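Putative mandelate racemase (Zymomonas mobilis, PDB 2OX4) binds a magnesium ion and, as a member of the mandelate racemase branch of the enolase superfamily, probably acts as a dehydratase (lyase). Local coordinates at residues 16-21 / 349-355; 135-141 / 343-349; 192-196 / 227-232; 183-187 / 219-224. One frame throughout, in Å; residues are numbered along the deposited sequence. Where two conformers were deposited one is given.

Contact 1: 16-21 / 349-355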
loop_
_atom_site.group_PDB
_atom_site.type_symbol
_atom_site.label_atom_id
_atom_site.label_comp_id
_atom_site.label_asym_id
_atom_site.label_seq_id
_atom_site.Cartn_x
_atom_site.Cartn_y
_atom_site.Cartn_z
ATOM N N ARG C 16 24.936 -19.840 38.416
ATOM C CA ARG C 16 24.372 -21.169 38.625
ATOM C C ARG C 16 25.266 -22.189 37.908
ATOM O O ARG C 16 25.501 -22.064 36.713
ATOM C CB ARG C 16 22.918 -21.224 38.120
ATOM C CG ARG C 16 21.979 -20.088 38.636
ATOM C CD ARG C 16 21.637 -20.194 40.120
ATOM N NE ARG C 16 22.777 -19.848 40.963
ATOM C CZ ARG C 16 22.963 -20.296 42.201
ATOM N NH1 ARG C 16 24.038 -19.924 42.883
ATOM N NH2 ARG C 16 22.075 -21.111 42.755
ATOM N N PRO C 17 25.815 -23.168 38.653
ATOM C CA PRO C 17 26.891 -24.054 38.156
ATOM C C PRO C 17 26.615 -24.778 36.831
ATOM O O PRO C 17 27.417 -24.669 35.897
ATOM C CB PRO C 17 27.065 -25.080 39.286
ATOM C CG PRO C 17 26.483 -24.446 40.492
ATOM C CD PRO C 17 25.444 -23.467 40.051
ATOM N N GLN C 18 25.507 -25.514 36.752
ATOM C CA GLN C 18 25.210 -26.330 35.571
ATOM C C GLN C 18 24.831 -25.488 34.350
ATOM O O GLN C 18 25.276 -25.759 33.230
ATOM C CB GLN C 18 24.072 -27.297 35.870
ATOM C CG GLN C 18 24.456 -28.468 36.735
ATOM C CD GLN C 18 23.507 -29.624 36.535
ATOM O OE1 GLN C 18 23.635 -30.380 35.575
ATOM N NE2 GLN C 18 22.527 -29.748 37.424
ATOM N N SER C 19 24.006 -24.470 34.577
ATOM C CA SER C 19 23.424 -23.684 33.487
ATOM C C SER C 19 24.291 -22.482 33.118
ATOM O O SER C 19 24.210 -21.974 32.000
ATOM C CB SER C 19 21.996 -23.241 33.835
ATOM O OG SER C 19 21.988 -22.341 34.937
ATOM N N GLY C 20 25.119 -22.032 34.061
ATOM C CA GLY C 20 25.986 -20.880 33.856
ATOM C C GLY C 20 25.250 -19.561 33.983
ATOM O O GLY C 20 25.827 -18.510 33.739
ATOM N N GLN C 21 23.981 -19.626 34.378
ATOM C CA GLN C 21 23.078 -18.470 34.324
ATOM C C GLN C 21 23.122 -17.664 35.616
ATOM O O GLN C 21 23.681 -18.123 36.604
ATOM C CB GLN C 21 21.665 -18.948 34.017
ATOM C CG GLN C 21 21.553 -19.516 32.605
ATOM C CD GLN C 21 20.244 -20.218 32.328
ATOM O OE1 GLN C 21 19.317 -20.166 33.126
ATOM N NE2 GLN C 21 20.164 -20.882 31.180
ATOM N N LEU C 349 16.774 -28.322 37.835
ATOM C CA LEU C 349 18.120 -28.366 38.415
ATOM C C LEU C 349 18.103 -27.815 39.845
ATOM O O LEU C 349 17.365 -26.867 40.131
ATOM C CB LEU C 349 19.111 -27.583 37.545
ATOM C CG LEU C 349 19.005 -27.668 36.015
ATOM C CD1 LEU C 349 19.861 -26.593 35.367
ATOM C CD2 LEU C 349 19.393 -29.051 35.487
ATOM N N PRO C 350 18.905 -28.411 40.756
ATOM C CA PRO C 350 19.032 -27.940 42.153
ATOM C C PRO C 350 19.506 -26.480 42.334
ATOM O O PRO C 350 19.173 -25.848 43.341
ATOM C CB PRO C 350 20.065 -28.900 42.751
ATOM C CG PRO C 350 19.982 -30.132 41.895
ATOM C CD PRO C 350 19.726 -29.614 40.511
ATOM N N GLU C 351 20.282 -25.956 41.383
ATOM C CA GLU C 351 20.733 -24.552 41.447
ATOM C C GLU C 351 19.566 -23.565 41.318
ATOM O O GLU C 351 19.638 -22.430 41.804
ATOM C CB GLU C 351 21.759 -24.261 40.357
ATOM C CG GLU C 351 21.281 -24.531 38.920
ATOM C CD GLU C 351 22.439 -24.804 38.000
ATOM O OE1 GLU C 351 22.439 -24.294 36.859
ATOM O OE2 GLU C 351 23.367 -25.517 38.435
ATOM N N TYR C 352 18.503 -24.002 40.653
ATOM C CA TYR C 352 17.285 -23.202 40.558
ATOM C C TYR C 352 16.300 -23.480 41.701
ATOM O O TYR C 352 15.733 -22.543 42.271
ATOM C CB TYR C 352 16.652 -23.315 39.166
ATOM C CG TYR C 352 17.186 -22.262 38.207
ATOM C CD1 TYR C 352 18.193 -22.559 37.285
ATOM C CD2 TYR C 352 16.703 -20.953 38.255
ATOM C CE1 TYR C 352 18.691 -21.568 36.417
ATOM C CE2 TYR C 352 17.186 -19.972 37.406
ATOM C CZ TYR C 352 18.178 -20.277 36.491
ATOM O OH TYR C 352 18.640 -19.275 35.656
ATOM N N GLU C 353 16.129 -24.749 42.067
ATOM C CA GLU C 353 15.267 -25.111 43.205
ATOM C C GLU C 353 15.572 -24.394 44.525
ATOM O O GLU C 353 14.655 -24.061 45.264
ATOM C CB GLU C 353 15.235 -26.628 43.425
ATOM C CG GLU C 353 14.676 -27.410 42.252
ATOM C CD GLU C 353 15.001 -28.899 42.315
ATOM O OE1 GLU C 353 14.524 -29.578 43.254
ATOM O OE2 GLU C 353 15.728 -29.390 41.419
ATOM N N GLU C 354 16.850 -24.159 44.828
ATOM C CA GLU C 354 17.245 -23.592 46.131
ATOM C C GLU C 354 16.908 -22.104 46.305
ATOM O O GLU C 354 17.029 -21.545 47.407
ATOM C CB GLU C 354 18.738 -23.814 46.384
ATOM C CG GLU C 354 19.653 -23.036 45.432
ATOM C CD GLU C 354 21.139 -23.225 45.737
ATOM O OE1 GLU C 354 21.474 -23.856 46.764
ATOM O OE2 GLU C 354 21.981 -22.736 44.951
ATOM N N LEU C 355 16.482 -21.468 45.216
ATOM C CA LEU C 355 16.293 -20.020 45.188
ATOM C C LEU C 355 14.945 -19.575 45.735
ATOM O O LEU C 355 14.808 -18.430 46.175
ATOM C CB LEU C 355 16.476 -19.481 43.763
ATOM C CG LEU C 355 17.830 -19.756 43.108
ATOM C CD1 LEU C 355 17.850 -19.216 41.680
ATOM C CD2 LEU C 355 18.952 -19.145 43.938
HETATM O O HOH W 1 24.761 -21.559 45.452
HETATM O O HOH W 2 22.370 -27.649 39.562
#
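The carboxylate of Glu351 is received by the turn 17-19. Glu351 OE2 accepts from Gln18 N at 2.7 Å on the syn lone pair, and water 2 donates to the same oxygen. Glu351 OE1 takes two donors: Ser19 N, also on the syn side, and Ser19 OG at 2.8 Å, nearly along the C-O bond. With chi1 at 58°, CG of Glu351 lies between its own N and carbonyl carbon, and the extended chain beyond carries the carboxylate to these amides. Replacing Glu351 by an alanine would probably leave Gln18 N and the Ser19 N and OG without their acceptor.

Arg16 runs past it in the opposite direction. Arg16 NH2 gives a bond to Glu351 O (2.9 Å) in the guanidinium plane and a salt bridge to Glu354 OE2 (2.7 Å) on the anti lone pair; water 1 joins NH1 to that carboxylate oxygen, and NE is taken up by His14 O. Tyr352 OH donates to Gln21 OE1 at 2.8 Å, whereas Gln18 OE1 accepts from Arg141 N and its NE2 donates to Lys139 O.

The contact thus joins the loop between strands 5-13 and 24-30, in the N-terminal domain, to the short helix 350-353 that follows barrel strand 341-344.

Contact 2: 135-141 / 343-349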
loop_
_atom_site.group_PDB
_atom_site.type_symbol
_atom_site.label_atom_id
_atom_site.label_comp_id
_atom_site.label_asym_id
_atom_site.label_seq_id
_atom_site.Cartn_x
_atom_site.Cartn_y
_atom_site.Cartn_z
ATOM N N PHE C 135 18.789 -30.121 25.869
ATOM C CA PHE C 135 19.661 -29.963 27.042
ATOM C C PHE C 135 19.418 -31.039 28.107
ATOM O O PHE C 135 19.975 -30.974 29.210
ATOM C CB PHE C 135 19.488 -28.581 27.676
ATOM C CG PHE C 135 19.961 -27.454 26.807
ATOM C CD1 PHE C 135 21.193 -27.522 26.168
ATOM C CD2 PHE C 135 19.171 -26.323 26.624
ATOM C CE1 PHE C 135 21.633 -26.479 25.363
ATOM C CE2 PHE C 135 19.602 -25.278 25.818
ATOM C CZ PHE C 135 20.835 -25.359 25.185
ATOM N N GLY C 136 18.581 -32.014 27.771
ATOM C CA GLY C 136 18.193 -33.063 28.706
ATOM C C GLY C 136 16.929 -32.738 29.486
ATOM O O GLY C 136 16.767 -31.624 30.008
ATOM N N TRP C 137 16.034 -33.718 29.565
ATOM C CA TRP C 137 14.924 -33.681 30.511
ATOM C C TRP C 137 15.219 -34.599 31.711
ATOM O O TRP C 137 14.647 -35.679 31.816
ATOM C CB TRP C 137 13.631 -34.103 29.796
ATOM C CG TRP C 137 12.395 -33.698 30.549
ATOM C CD1 TRP C 137 11.566 -34.511 31.261
ATOM C CD2 TRP C 137 11.863 -32.370 30.675
ATOM N NE1 TRP C 137 10.551 -33.778 31.823
ATOM C CE2 TRP C 137 10.710 -32.458 31.482
ATOM C CE3 TRP C 137 12.252 -31.115 30.183
ATOM C CZ2 TRP C 137 9.935 -31.343 31.805
ATOM C CZ3 TRP C 137 11.481 -30.005 30.509
ATOM C CH2 TRP C 137 10.336 -30.128 31.314
ATOM N N GLY C 138 16.081 -34.173 32.635
ATOM C CA GLY C 138 15.772 -33.093 33.559
ATOM C C GLY C 138 16.921 -32.488 34.353
ATOM O O GLY C 138 17.279 -31.333 34.131
ATOM N N LYS C 139 17.486 -33.242 35.296
ATOM C CA LYS C 139 18.256 -32.615 36.384
ATOM C C LYS C 139 19.785 -32.589 36.259
ATOM O O LYS C 139 20.468 -31.951 37.070
ATOM C CB LYS C 139 17.792 -33.087 37.764
ATOM C CG LYS C 139 18.498 -34.302 38.324
ATOM C CD LYS C 139 18.158 -34.458 39.798
ATOM C CE LYS C 139 16.685 -34.813 39.997
ATOM N NZ LYS C 139 16.055 -34.044 41.107
ATOM N N GLU C 140 20.317 -33.258 35.241
ATOM C CA GLU C 140 21.613 -32.874 34.688
ATOM C C GLU C 140 21.473 -32.231 33.309
ATOM O O GLU C 140 20.953 -32.839 32.367
ATOM C CB GLU C 140 22.611 -34.041 34.674
ATOM C CG GLU C 140 22.043 -35.373 34.202
ATOM C CD GLU C 140 23.103 -36.276 33.595
ATOM O OE1 GLU C 140 23.648 -37.129 34.330
ATOM O OE2 GLU C 140 23.394 -36.129 32.386
ATOM N N ARG C 141 21.923 -30.985 33.210
ATOM C CA ARG C 141 21.955 -30.272 31.940
ATOM C C ARG C 141 23.136 -30.750 31.105
ATOM O O ARG C 141 24.298 -30.617 31.517
ATOM C CB ARG C 141 22.051 -28.767 32.192
ATOM C CG ARG C 141 21.920 -27.905 30.953
ATOM C CD ARG C 141 21.850 -26.453 31.367
ATOM N NE ARG C 141 22.003 -25.544 30.237
ATOM C CZ ARG C 141 21.047 -24.737 29.788
ATOM N NH1 ARG C 141 19.849 -24.724 30.370
ATOM N NH2 ARG C 141 21.293 -23.942 28.754
ATOM N N HIS C 343 7.352 -25.105 30.218
ATOM C CA HIS C 343 8.025 -25.517 31.448
ATOM C C HIS C 343 9.467 -25.904 31.157
ATOM O O HIS C 343 9.730 -26.934 30.527
ATOM C CB HIS C 343 7.263 -26.640 32.166
ATOM C CG HIS C 343 7.812 -26.953 33.524
ATOM N ND1 HIS C 343 7.935 -26.000 34.515
ATOM C CD2 HIS C 343 8.290 -28.108 34.050
ATOM C CE1 HIS C 343 8.456 -26.558 35.597
ATOM N NE2 HIS C 343 8.695 -27.830 35.335
ATOM N N HIS C 344 10.387 -25.038 31.593
ATOM C CA HIS C 344 11.774 -25.080 31.148
ATOM C C HIS C 344 12.532 -26.111 31.955
ATOM O O HIS C 344 12.305 -26.261 33.167
ATOM C CB HIS C 344 12.436 -23.708 31.290
ATOM C CG HIS C 344 13.642 -23.524 30.421
ATOM N ND1 HIS C 344 14.825 -24.201 30.631
ATOM C CD2 HIS C 344 13.855 -22.719 29.351
ATOM C CE1 HIS C 344 15.713 -23.829 29.725
ATOM N NE2 HIS C 344 15.149 -22.930 28.936
ATOM N N GLN C 345 13.429 -26.818 31.271
ATOM C CA GLN C 345 14.273 -27.836 31.900
ATOM C C GLN C 345 15.144 -27.313 33.053
ATOM O O GLN C 345 15.443 -28.054 33.995
ATOM C CB GLN C 345 15.099 -28.602 30.850
ATOM C CG GLN C 345 16.215 -27.805 30.155
ATOM C CD GLN C 345 17.515 -27.779 30.957
ATOM O OE1 GLN C 345 18.019 -26.710 31.300
ATOM N NE2 GLN C 345 18.051 -28.958 31.270
ATOM N N LYS C 346 15.534 -26.038 32.991
ATOM C CA LYS C 346 16.379 -25.448 34.035
ATOM C C LYS C 346 15.739 -25.522 35.433
ATOM O O LYS C 346 16.444 -25.641 36.427
ATOM C CB LYS C 346 16.787 -24.010 33.673
ATOM C CG LYS C 346 15.766 -22.945 34.063
ATOM C CD LYS C 346 15.517 -21.965 32.952
ATOM C CE LYS C 346 16.480 -20.831 33.015
ATOM N NZ LYS C 346 16.811 -20.318 31.649
ATOM N N THR C 347 14.407 -25.502 35.495
ATOM C CA THR C 347 13.683 -25.523 36.776
ATOM C C THR C 347 13.824 -26.870 37.477
ATOM O O THR C 347 13.508 -27.002 38.665
ATOM C CB THR C 347 12.169 -25.215 36.604
ATOM O OG1 THR C 347 11.515 -26.333 35.994
ATOM C CG2 THR C 347 11.956 -23.977 35.741
ATOM N N LEU C 348 14.296 -27.862 36.727
ATOM C CA LEU C 348 14.559 -29.198 37.259
ATOM C C LEU C 348 15.927 -29.342 37.949
ATOM O O LEU C 348 16.201 -30.362 38.587
ATOM C CB LEU C 348 14.370 -30.256 36.160
ATOM C CG LEU C 348 13.098 -30.116 35.302
ATOM C CD1 LEU C 348 13.196 -30.881 33.993
ATOM C CD2 LEU C 348 11.825 -30.492 36.062
ATOM N N LEU C 349 16.774 -28.322 37.835
ATOM C CA LEU C 349 18.120 -28.366 38.415
ATOM C C LEU C 349 18.103 -27.815 39.845
ATOM O O LEU C 349 17.365 -26.867 40.131
ATOM C CB LEU C 349 19.111 -27.583 37.545
ATOM C CG LEU C 349 19.005 -27.668 36.015
ATOM C CD1 LEU C 349 19.861 -26.593 35.367
ATOM C CD2 LEU C 349 19.393 -29.051 35.487
#
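Trp137 and Leu348 meet where two loops of the TIM-type barrel of the enolase superfamily come together: 135-141 comes after strand 126-131, while the segment 343-349 carries the end of the parallel neighbour strand 341-344 into a 3-10 turn. CD1 of Leu348 stands over the six-membered ring of Trp137, 3.7 Å from its centroid and only 3° off the normal, a CH-pi contact. Leu348 CD1 also presses on Gly138 CA at 3.4 Å, tighter than usual for carbons; a beta carbon at Gly138 would be tight against it. At the ring's edge, in plane, Trp137 CH2 lies 3.3 Å from His343 O.

The polar part of the first shell belongs to Gln345. Gln345 NE2 donates to Gly136 O at 3.2 Å, almost straight (171°) and within the plane of both groups. Its OE1 takes a weak bond from Arg141 NH1. A chi1 of 69° and a chi2 of 84° bend the chain back, which points NE2 at Gly136 O and OE1 at Arg141 NH1.

Further out, Glu160 accepts from Trp137 NE1, Glu153 accepts from Trp137 N, and Tyr162 meets the indole edge-to-face. His343 is fixed by Gln361 and Glu325. Within the 3-10 turn, Lys346 N donates to His344 ND1 in the ring plane, which sets that imidazole's rotation. Arg141, extended from CG to NE, lays its guanidinium over Phe135, with Arg141 NH2 3.6 Å above the plane of the Phe135 ring and offset toward its rim.

Contact 3: 192-196 / 227-232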
loop_
_atom_site.group_PDB
_atom_site.type_symbol
_atom_site.label_atom_id
_atom_site.label_comp_id
_atom_site.label_asym_id
_atom_site.label_seq_id
_atom_site.Cartn_x
_atom_site.Cartn_y
_atom_site.Cartn_z
ATOM N N ILE C 192 20.432 -29.624 7.224
ATOM C CA ILE C 192 19.024 -29.963 7.063
ATOM C C ILE C 192 18.747 -31.398 7.535
ATOM O O ILE C 192 17.796 -31.641 8.281
ATOM C CB ILE C 192 18.557 -29.742 5.601
ATOM C CG1 ILE C 192 18.788 -28.282 5.161
ATOM C CG2 ILE C 192 17.105 -30.163 5.415
ATOM C CD1 ILE C 192 17.917 -27.240 5.905
ATOM N N LYS C 193 19.608 -32.332 7.131
ATOM C CA LYS C 193 19.453 -33.742 7.511
ATOM C C LYS C 193 19.512 -33.943 9.027
ATOM O O LYS C 193 18.694 -34.678 9.576
ATOM C CB LYS C 193 20.502 -34.614 6.809
ATOM C CG LYS C 193 20.348 -36.115 7.075
ATOM C CD LYS C 193 20.455 -36.939 5.798
ATOM C CE LYS C 193 21.825 -37.578 5.657
ATOM N NZ LYS C 193 22.782 -36.671 4.967
ATOM N N ILE C 194 20.474 -33.297 9.683
ATOM C CA ILE C 194 20.618 -33.355 11.150
ATOM C C ILE C 194 19.327 -32.889 11.849
ATOM O O ILE C 194 18.821 -33.557 12.759
ATOM C CB ILE C 194 21.834 -32.534 11.636
ATOM C CG1 ILE C 194 23.147 -33.269 11.322
ATOM C CG2 ILE C 194 21.776 -32.282 13.131
ATOM C CD1 ILE C 194 24.387 -32.392 11.438
ATOM N N GLY C 195 18.778 -31.761 11.398
ATOM C CA GLY C 195 17.525 -31.263 11.948
ATOM C C GLY C 195 16.351 -32.191 11.684
ATOM O O GLY C 195 15.598 -32.505 12.600
ATOM N N VAL C 196 16.202 -32.627 10.436
ATOM C CA VAL C 196 15.124 -33.533 10.043
ATOM C C VAL C 196 15.187 -34.853 10.828
ATOM O O VAL C 196 14.159 -35.325 11.320
ATOM C CB VAL C 196 15.130 -33.833 8.527
ATOM C CG1 VAL C 196 14.199 -34.994 8.198
ATOM C CG2 VAL C 196 14.694 -32.597 7.728
ATOM N N GLN C 227 14.000 -22.634 4.415
ATOM C CA GLN C 227 14.597 -23.861 3.890
ATOM C C GLN C 227 14.344 -25.034 4.833
ATOM O O GLN C 227 13.966 -26.129 4.385
ATOM C CB GLN C 227 16.095 -23.651 3.690
ATOM C CG GLN C 227 16.793 -24.811 2.986
ATOM C CD GLN C 227 18.285 -24.628 2.948
ATOM O OE1 GLN C 227 18.795 -23.546 3.260
ATOM N NE2 GLN C 227 19.002 -25.670 2.530
ATOM N N PHE C 228 14.541 -24.803 6.124
ATOM C CA PHE C 228 14.288 -25.833 7.123
ATOM C C PHE C 228 12.805 -26.157 7.303
ATOM O O PHE C 228 12.449 -27.330 7.447
ATOM C CB PHE C 228 14.927 -25.485 8.471
ATOM C CG PHE C 228 14.948 -26.638 9.429
ATOM C CD1 PHE C 228 15.454 -27.874 9.026
ATOM C CD2 PHE C 228 14.451 -26.495 10.719
ATOM C CE1 PHE C 228 15.470 -28.954 9.907
ATOM C CE2 PHE C 228 14.466 -27.567 11.616
ATOM C CZ PHE C 228 14.977 -28.797 11.201
ATOM N N ALA C 229 11.939 -25.137 7.284
ATOM C CA ALA C 229 10.481 -25.377 7.367
ATOM C C ALA C 229 9.975 -26.343 6.291
ATOM O O ALA C 229 9.161 -27.227 6.578
ATOM C CB ALA C 229 9.699 -24.054 7.288
ATOM N N LYS C 230 10.457 -26.170 5.065
ATOM C CA LYS C 230 10.098 -27.063 3.969
ATOM C C LYS C 230 10.420 -28.517 4.299
ATOM O O LYS C 230 9.650 -29.425 3.981
ATOM C CB LYS C 230 10.813 -26.646 2.682
ATOM C CG LYS C 230 10.357 -25.306 2.126
ATOM C CD LYS C 230 11.029 -25.004 0.797
ATOM C CE LYS C 230 10.942 -23.525 0.458
ATOM N NZ LYS C 230 9.531 -23.068 0.323
ATOM N N ALA C 231 11.565 -28.731 4.939
ATOM C CA ALA C 231 12.049 -30.077 5.224
ATOM C C ALA C 231 11.310 -30.771 6.367
ATOM O O ALA C 231 11.281 -32.005 6.423
ATOM C CB ALA C 231 13.532 -30.042 5.498
ATOM N N ILE C 232 10.719 -29.988 7.275
ATOM C CA ILE C 232 10.049 -30.545 8.471
ATOM C C ILE C 232 8.527 -30.415 8.508
ATOM O O ILE C 232 7.891 -30.917 9.434
ATOM C CB ILE C 232 10.614 -30.013 9.802
ATOM C CG1 ILE C 232 10.414 -28.496 9.922
ATOM C CG2 ILE C 232 12.076 -30.457 10.003
ATOM C CD1 ILE C 232 10.687 -27.947 11.312
#
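Phe228 reaches from helix 227-232 to Gly195 on helix 192-196, with no hydrogen bond between the two segments. The short axes approach to 9.9 Å and cross at -46°, their N-to-C directions running broadly the same way, as expected of successive helices on the outside of a TIM-type barrel. From CB the side chain leaves with CG anti to the backbone N (chi1 -168°), which directs the ring at the other helix. Phe228 CD1 meets the CD1 methyl of Ile192 at 4.0 Å. One atom on, CE1 comes up against Val196 N and the Gly195 CA, while the tip, Phe228 CZ, rests 3.6 Å from Gly195 CA. The ring presents its edge here, with Gly195 C and Val196 N near its plane. A beta carbon on Gly195 would collide with CE1, so the glycine gives the ring its seat.

Beside the ring, Ala231 CB sits between two branches of the facing helix, 3.6 Å from both Ile192 CG2 and Val196 CG2. Val196 CG2 also touches Ile232 CG2 at 4.1 Å. At the N-terminal end, the amide of Gln227 crosses Ile192 at a slant, NE2 of Gln227 3.7 Å from Ile192 CG1, while its OE1 is held by Leu187 N.

On the barrel side, Phe228 also packs on Val214 of strand 211-215 and Tyr240 of strand 237-241, and Ile232 reaches Val214 and Ile237, so helix 222-232 is seated against both strands and helix 189-206.

Contact 4: 183-187 / 219-224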
loop_
_atom_site.group_PDB
_atom_site.type_symbol
_atom_site.label_atom_id
_atom_site.label_comp_id
_atom_site.label_asym_id
_atom_site.label_seq_id
_atom_site.Cartn_x
_atom_site.Cartn_y
_atom_site.Cartn_z
ATOM N N LEU C 183 24.285 -20.770 11.063
ATOM C CA LEU C 183 22.965 -21.131 10.592
ATOM C C LEU C 183 22.270 -20.008 9.810
ATOM O O LEU C 183 21.074 -20.102 9.568
ATOM C CB LEU C 183 22.086 -21.613 11.757
ATOM C CG LEU C 183 22.501 -22.916 12.469
ATOM C CD1 LEU C 183 21.713 -23.162 13.748
ATOM C CD2 LEU C 183 22.355 -24.091 11.507
ATOM N N GLU C 184 23.032 -18.997 9.397
ATOM C CA GLU C 184 22.481 -17.897 8.576
ATOM C C GLU C 184 22.730 -18.142 7.084
ATOM O O GLU C 184 23.773 -18.690 6.705
ATOM C CB GLU C 184 23.045 -16.546 9.046
ATOM C CG GLU C 184 22.758 -16.303 10.540
ATOM C CD GLU C 184 23.476 -15.113 11.147
ATOM O OE1 GLU C 184 23.173 -14.781 12.316
ATOM O OE2 GLU C 184 24.338 -14.509 10.482
ATOM N N GLY C 185 21.751 -17.787 6.248
ATOM C CA GLY C 185 21.845 -17.985 4.794
ATOM C C GLY C 185 21.566 -19.428 4.392
ATOM O O GLY C 185 21.265 -20.265 5.247
ATOM N N PRO C 186 21.644 -19.732 3.091
ATOM C CA PRO C 186 21.302 -21.089 2.669
ATOM C C PRO C 186 22.156 -22.148 3.376
ATOM O O PRO C 186 23.369 -21.970 3.548
ATOM C CB PRO C 186 21.580 -21.077 1.158
ATOM C CG PRO C 186 21.433 -19.635 0.769
ATOM C CD PRO C 186 21.983 -18.864 1.944
ATOM N N LEU C 187 21.505 -23.226 3.793
ATOM C CA LEU C 187 22.140 -24.220 4.668
ATOM C C LEU C 187 22.662 -25.416 3.859
ATOM O O LEU C 187 22.078 -25.766 2.831
ATOM C CB LEU C 187 21.124 -24.716 5.709
ATOM C CG LEU C 187 20.629 -23.748 6.784
ATOM C CD1 LEU C 187 19.639 -24.441 7.725
ATOM C CD2 LEU C 187 21.783 -23.148 7.568
ATOM N N HIS C 219 18.934 -18.239 15.727
ATOM C CA HIS C 219 20.214 -18.610 15.103
ATOM C C HIS C 219 20.137 -18.594 13.581
ATOM O O HIS C 219 21.138 -18.369 12.891
ATOM C CB HIS C 219 20.624 -20.018 15.548
ATOM C CG HIS C 219 20.955 -20.123 17.002
ATOM N ND1 HIS C 219 20.740 -21.274 17.730
ATOM C CD2 HIS C 219 21.498 -19.226 17.858
ATOM C CE1 HIS C 219 21.135 -21.081 18.976
ATOM N NE2 HIS C 219 21.591 -19.845 19.083
ATOM N N THR C 220 18.948 -18.883 13.068
ATOM C CA THR C 220 18.691 -18.868 11.635
ATOM C C THR C 220 18.332 -17.437 11.201
ATOM O O THR C 220 18.199 -16.539 12.036
ATOM C CB THR C 220 17.539 -19.838 11.269
ATOM O OG1 THR C 220 16.432 -19.647 12.168
ATOM C CG2 THR C 220 18.027 -21.307 11.360
ATOM N N ASP C 221 18.205 -17.231 9.897
ATOM C CA ASP C 221 17.553 -16.034 9.370
ATOM C C ASP C 221 16.402 -16.457 8.470
ATOM O O ASP C 221 16.106 -17.637 8.402
ATOM C CB ASP C 221 18.561 -15.128 8.654
ATOM C CG ASP C 221 19.231 -15.784 7.433
ATOM O OD1 ASP C 221 18.699 -16.765 6.855
ATOM O OD2 ASP C 221 20.307 -15.282 7.028
ATOM N N LEU C 222 15.773 -15.501 7.794
ATOM C CA LEU C 222 14.646 -15.798 6.918
ATOM C C LEU C 222 14.960 -16.964 5.986
ATOM O O LEU C 222 14.192 -17.922 5.894
ATOM C CB LEU C 222 14.261 -14.562 6.103
ATOM C CG LEU C 222 13.168 -14.758 5.049
ATOM C CD1 LEU C 222 12.428 -13.454 4.794
ATOM C CD2 LEU C 222 13.759 -15.305 3.759
ATOM N N VAL C 223 16.093 -16.874 5.297
ATOM C CA VAL C 223 16.412 -17.806 4.209
ATOM C C VAL C 223 16.584 -19.238 4.747
ATOM O O VAL C 223 15.977 -20.198 4.234
ATOM C CB VAL C 223 17.682 -17.340 3.453
ATOM C CG1 VAL C 223 18.047 -18.339 2.373
ATOM C CG2 VAL C 223 17.448 -15.928 2.842
ATOM N N SER C 224 17.385 -19.381 5.790
ATOM C CA SER C 224 17.557 -20.710 6.378
ATOM C C SER C 224 16.293 -21.213 7.073
ATOM O O SER C 224 16.018 -22.394 7.032
ATOM C CB SER C 224 18.754 -20.751 7.319
ATOM O OG SER C 224 18.716 -19.717 8.282
HETATM O O HOH W 3 23.872 -18.780 13.364
#
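A capping box opens helix 222-232, and the loop 183-187 is bound to it. Asp221 is the N-cap: its OD1 accepts from Ser224 N at 3.1 Å, nearly straight (173°), and Ser224 OG in return accepts from Asp221 N. Both capping side chains also reach across. Ser224 OG donates to Leu183 O at 2.7 Å, in the carbonyl plane, and is thus both donor and acceptor. Gly185 N gives its hydrogen to Asp221 OD2 at 3.0 Å, from above the carboxylate plane, with a weak second bond to OD1. With an alanine in place of Asp221, Gly185 N and Ser224 N would lose these acceptors, and the first turn of the helix is likely to be held less firmly.

Leu183 O also receives a CA-H...O contact from Thr220 CA (3.4 Å), and water 3 joins Leu183 N to His219 O. Apolar contacts continue the seam: Pro186 CG meets Val223 CG1 at 4.0 Å, and Leu187 CG rests on Ser224 CB at 3.6 Å.

Glu184 pairs with Lys79 of a third subunit, and Leu222 N bonds to Glu311 of a second. In the fold, the contact ties the loop between strand 164-167 and helix 189-206 to the turn that leads from strand 211-215 into helix 222-232.

Overall arrangement
From the N terminus, the loop after strand 5-13 enters contact 1, which closes the longest loop by reaching 349-355 and so ties the N-terminal domain to the barrel. Contact 2 lies within that loop, joining the exits of strands 126-131 and 341-344; the two share Leu349 and are linked by Gln18 to Lys139 and Arg141. Contacts 3 and 4 both fall inside contact 2 along the chain, yet their centres are 26 and 28 Å from its own. Those two cross, 183-187 preceding 192-196 and 219-224 preceding 227-232, and meet where Gln227 OE1 bonds to Leu187 N. Together they fasten helix 222-232, and the turn leading into it, to helix 189-206 and the loop before it.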